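Local coordinates for protein putative archaeal ammonia monooxygenase subunit B (Candidatus Nitrosocaldus yellowstonii, PDB 4O65) that probably serves as the copper-binding cupredoxin-domain subunit of an archaeal ammonia monooxygenase, the enzyme that oxidises ammonia, at residues 89-97 with 114-125. Residues are numbered along the deposited sequence; the frame is centred on the assembly and turned at random.
Sequences NRWEFISRD and KLCLSALEPGTY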
# COMPACT_ATOMS: atom_id res chain seq x y z
N ASN A 89 2.15 5.87 -7.70
CA ASN A 89 3.42 6.42 -8.22
C ASN A 89 4.64 5.47 -8.18
O ASN A 89 5.12 4.96 -9.22
CB ASN A 89 3.77 7.69 -7.45
CG ASN A 89 4.88 8.48 -8.12
OD1 ASN A 89 5.27 8.15 -9.25
ND2 ASN A 89 5.40 9.49 -7.45
N ARG A 90 5.18 5.27 -6.99
CA ARG A 90 6.27 4.31 -6.83
C ARG A 90 5.76 2.99 -6.28
O ARG A 90 6.50 1.99 -6.34
CB ARG A 90 7.41 4.88 -5.99
CG ARG A 90 8.16 5.83 -6.96
CD ARG A 90 8.98 6.94 -6.38
NE ARG A 90 10.28 6.47 -5.94
CZ ARG A 90 11.35 6.29 -6.71
NH1 ARG A 90 11.30 6.55 -8.01
NH2 ARG A 90 12.48 5.85 -6.14
N TRP A 91 4.53 3.02 -5.73
CA TRP A 91 3.82 1.84 -5.14
C TRP A 91 2.43 1.83 -5.68
O TRP A 91 1.91 2.89 -6.06
CB TRP A 91 3.74 1.98 -3.62
CG TRP A 91 5.10 1.86 -2.97
CD1 TRP A 91 6.07 2.84 -2.86
CD2 TRP A 91 5.69 0.66 -2.42
NE1 TRP A 91 7.21 2.36 -2.26
CE2 TRP A 91 7.04 1.04 -1.95
CE3 TRP A 91 5.26 -0.66 -2.26
CZ2 TRP A 91 7.91 0.14 -1.35
CZ3 TRP A 91 6.13 -1.55 -1.63
CH2 TRP A 91 7.43 -1.17 -1.18
N GLU A 92 1.79 0.66 -5.73
CA GLU A 92 0.43 0.53 -6.22
C GLU A 92 -0.37 -0.29 -5.21
O GLU A 92 0.12 -1.35 -4.79
CB GLU A 92 0.53 -0.25 -7.53
CG GLU A 92 -0.77 -0.50 -8.24
CD GLU A 92 -0.46 -1.00 -9.62
OE1 GLU A 92 -0.25 -2.21 -9.77
OE2 GLU A 92 -0.30 -0.13 -10.50
N PHE A 93 -1.60 0.11 -4.87
CA PHE A 93 -2.45 -0.77 -4.07
C PHE A 93 -2.91 -2.01 -4.84
O PHE A 93 -3.21 -1.96 -6.05
CB PHE A 93 -3.65 -0.06 -3.38
CG PHE A 93 -3.28 0.50 -2.02
CD1 PHE A 93 -3.33 -0.32 -0.88
CD2 PHE A 93 -2.79 1.81 -1.90
CE1 PHE A 93 -2.97 0.17 0.36
CE2 PHE A 93 -2.43 2.30 -0.65
CZ PHE A 93 -2.51 1.48 0.48
N ILE A 94 -2.89 -3.12 -4.13
CA ILE A 94 -3.47 -4.35 -4.61
C ILE A 94 -4.80 -4.53 -3.88
O ILE A 94 -5.81 -4.88 -4.51
CB ILE A 94 -2.56 -5.57 -4.36
CG1 ILE A 94 -1.30 -5.46 -5.23
CG2 ILE A 94 -3.35 -6.90 -4.57
CD1 ILE A 94 -0.18 -6.40 -4.80
N SER A 95 -4.81 -4.33 -2.55
CA SER A 95 -5.99 -4.51 -1.78
C SER A 95 -5.87 -3.80 -0.43
O SER A 95 -4.78 -3.43 0.03
CB SER A 95 -6.33 -6.00 -1.59
OG SER A 95 -5.36 -6.66 -0.77
N ARG A 96 -7.03 -3.54 0.15
CA ARG A 96 -7.11 -2.89 1.48
C ARG A 96 -8.19 -3.58 2.27
O ARG A 96 -9.25 -3.97 1.72
CB ARG A 96 -7.55 -1.44 1.39
CG ARG A 96 -6.55 -0.44 0.87
CD ARG A 96 -7.38 0.81 0.56
NE ARG A 96 -6.57 2.02 0.53
CZ ARG A 96 -6.05 2.54 -0.58
NH1 ARG A 96 -6.27 1.95 -1.76
NH2 ARG A 96 -5.33 3.66 -0.51
N ASP A 97 -7.96 -3.71 3.59
CA ASP A 97 -9.03 -4.10 4.50
C ASP A 97 -8.90 -3.14 5.67
O ASP A 97 -7.79 -2.96 6.16
CB ASP A 97 -8.78 -5.53 4.97
CG ASP A 97 -9.91 -6.07 5.82
OD1 ASP A 97 -11.10 -5.78 5.56
OD2 ASP A 97 -9.60 -6.81 6.77
N LYS A 114 -5.32 -4.19 6.86
CA LYS A 114 -4.32 -4.89 6.06
C LYS A 114 -4.22 -4.16 4.72
O LYS A 114 -5.24 -3.94 4.01
CB LYS A 114 -4.67 -6.36 5.85
CG LYS A 114 -3.75 -7.05 4.79
CD LYS A 114 -3.91 -8.56 4.95
CE LYS A 114 -3.24 -9.36 3.82
NZ LYS A 114 -3.24 -10.87 4.05
N LEU A 115 -3.00 -3.75 4.39
CA LEU A 115 -2.72 -3.10 3.11
C LEU A 115 -1.80 -4.03 2.33
O LEU A 115 -0.83 -4.61 2.89
CB LEU A 115 -1.95 -1.80 3.33
CG LEU A 115 -2.43 -0.92 4.48
CD1 LEU A 115 -1.57 0.33 4.50
CD2 LEU A 115 -3.88 -0.58 4.20
N CYS A 116 -2.14 -4.21 1.06
CA CYS A 116 -1.33 -5.07 0.20
C CYS A 116 -0.96 -4.19 -1.00
O CYS A 116 -1.87 -3.66 -1.63
CB CYS A 116 -2.13 -6.25 -0.30
SG CYS A 116 -1.00 -7.47 -1.09
N LEU A 117 0.34 -4.08 -1.28
CA LEU A 117 0.87 -3.15 -2.33
C LEU A 117 1.91 -3.84 -3.17
O LEU A 117 2.55 -4.80 -2.72
CB LEU A 117 1.56 -1.91 -1.70
CG LEU A 117 0.65 -1.05 -0.81
CD1 LEU A 117 0.96 -1.37 0.65
CD2 LEU A 117 0.86 0.42 -1.11
N SER A 118 2.02 -3.38 -4.41
CA SER A 118 3.08 -3.77 -5.33
C SER A 118 4.13 -2.64 -5.40
O SER A 118 3.77 -1.45 -5.57
CB SER A 118 2.48 -3.94 -6.73
OG SER A 118 3.55 -4.17 -7.62
N ALA A 119 5.40 -2.97 -5.19
CA ALA A 119 6.47 -1.99 -5.43
C ALA A 119 6.65 -1.81 -6.93
O ALA A 119 6.90 -2.80 -7.66
CB ALA A 119 7.78 -2.50 -4.84
N LEU A 120 6.59 -0.56 -7.40
CA LEU A 120 6.75 -0.30 -8.86
C LEU A 120 8.14 0.16 -9.29
O LEU A 120 8.62 -0.14 -10.42
CB LEU A 120 5.71 0.74 -9.32
CG LEU A 120 4.25 0.43 -9.09
CD1 LEU A 120 3.37 1.58 -9.58
CD2 LEU A 120 3.86 -0.87 -9.81
N GLU A 121 8.84 0.88 -8.40
CA GLU A 121 10.09 1.52 -8.82
C GLU A 121 11.17 1.30 -7.80
O GLU A 121 10.88 1.25 -6.55
CB GLU A 121 9.85 3.05 -9.06
CG GLU A 121 8.59 3.35 -9.86
CD GLU A 121 8.66 2.86 -11.31
OE1 GLU A 121 9.77 2.59 -11.79
OE2 GLU A 121 7.59 2.76 -11.97
N PRO A 122 12.41 1.13 -8.27
CA PRO A 122 13.51 0.83 -7.38
C PRO A 122 13.82 2.03 -6.46
O PRO A 122 13.55 3.19 -6.83
CB PRO A 122 14.67 0.52 -8.34
CG PRO A 122 14.42 1.40 -9.47
CD PRO A 122 12.91 1.28 -9.67
N GLY A 123 14.31 1.72 -5.27
CA GLY A 123 14.70 2.75 -4.34
C GLY A 123 14.69 2.23 -2.92
O GLY A 123 14.33 1.08 -2.65
N THR A 124 15.07 3.12 -2.01
CA THR A 124 15.08 2.80 -0.58
C THR A 124 14.03 3.70 0.02
O THR A 124 14.08 4.92 -0.15
CB THR A 124 16.46 3.03 0.05
OG1 THR A 124 17.33 1.98 -0.36
CG2 THR A 124 16.35 3.01 1.59
N TYR A 125 13.03 3.10 0.67
CA TYR A 125 11.84 3.85 1.10
C TYR A 125 11.70 3.75 2.61
O TYR A 125 11.90 2.68 3.17
CB TYR A 125 10.54 3.28 0.45
CG TYR A 125 10.54 3.31 -1.06
CD1 TYR A 125 10.09 4.45 -1.74
CD2 TYR A 125 10.99 2.21 -1.81
CE1 TYR A 125 10.08 4.51 -3.13
CE2 TYR A 125 11.02 2.28 -3.20
CZ TYR A 125 10.55 3.41 -3.85
OH TYR A 125 10.57 3.51 -5.22
O HOH W 1 -5.74 -6.08 2.02
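Trp91 lies against Ala119 and Tyr125, residues of opposite sheets of this cupredoxin domain, a worked example of how one side chain can join the layers of a beta sandwich. Its strand, 91-97, is an edge strand of a four-stranded antiparallel sheet and pairs with 110-119; the chain then turns through 120-122 into 123-133, in the other sheet. From Trp91, CB passes the Ser118 carbonyl oxygen and Leu117 CD2. CG is anti to the carbonyl carbon (chi1 -68°), and the indole swings across toward strand 110-119 and Tyr125. One ring face rests on Ala119: Ala119 CB makes a CH-pi contact over the six-membered ring, 3.7 Å from CZ3 and also near CH2, while Ala119 CA sits nearer the rim, 3.6 Å from CE3 and close to CD2. At the edge, NE1 stands 3.5 Å above the plane of the Tyr125 ring, over its centre, and CZ2 nears Tyr125 CD2, a T-shaped pair with planes at 77°. The phenol is fixed at its tip, where Tyr125 OH donates to Glu121 O (2.6 Å). Arg90, bent at chi3 (81°), lays one guanidinium face over this hydroxyl without hydrogen-bonding to it. Tyr125 directly precedes His126, which with His128 binds copper about 8 Å from the tyrosine side chain.

Further along, Leu117 CD2 sits over the Phe93 ring, 3.8 Å from its centroid; the Arg96 guanidinium, over the opposite face, also hydrogen-bonds Ile78 O of strand 74-81 through NH2. A classic beta bulge shifts the register by one between Phe93 and Ser95, and the pairing continues beyond it. Cys116, disulfide-bonded to Cys51, faces two residues there: its carbonyl oxygen accepts from Ile94 N at 2.8 Å and Ser95 N at 3.2 Å, both from the same face of the carbonyl plane.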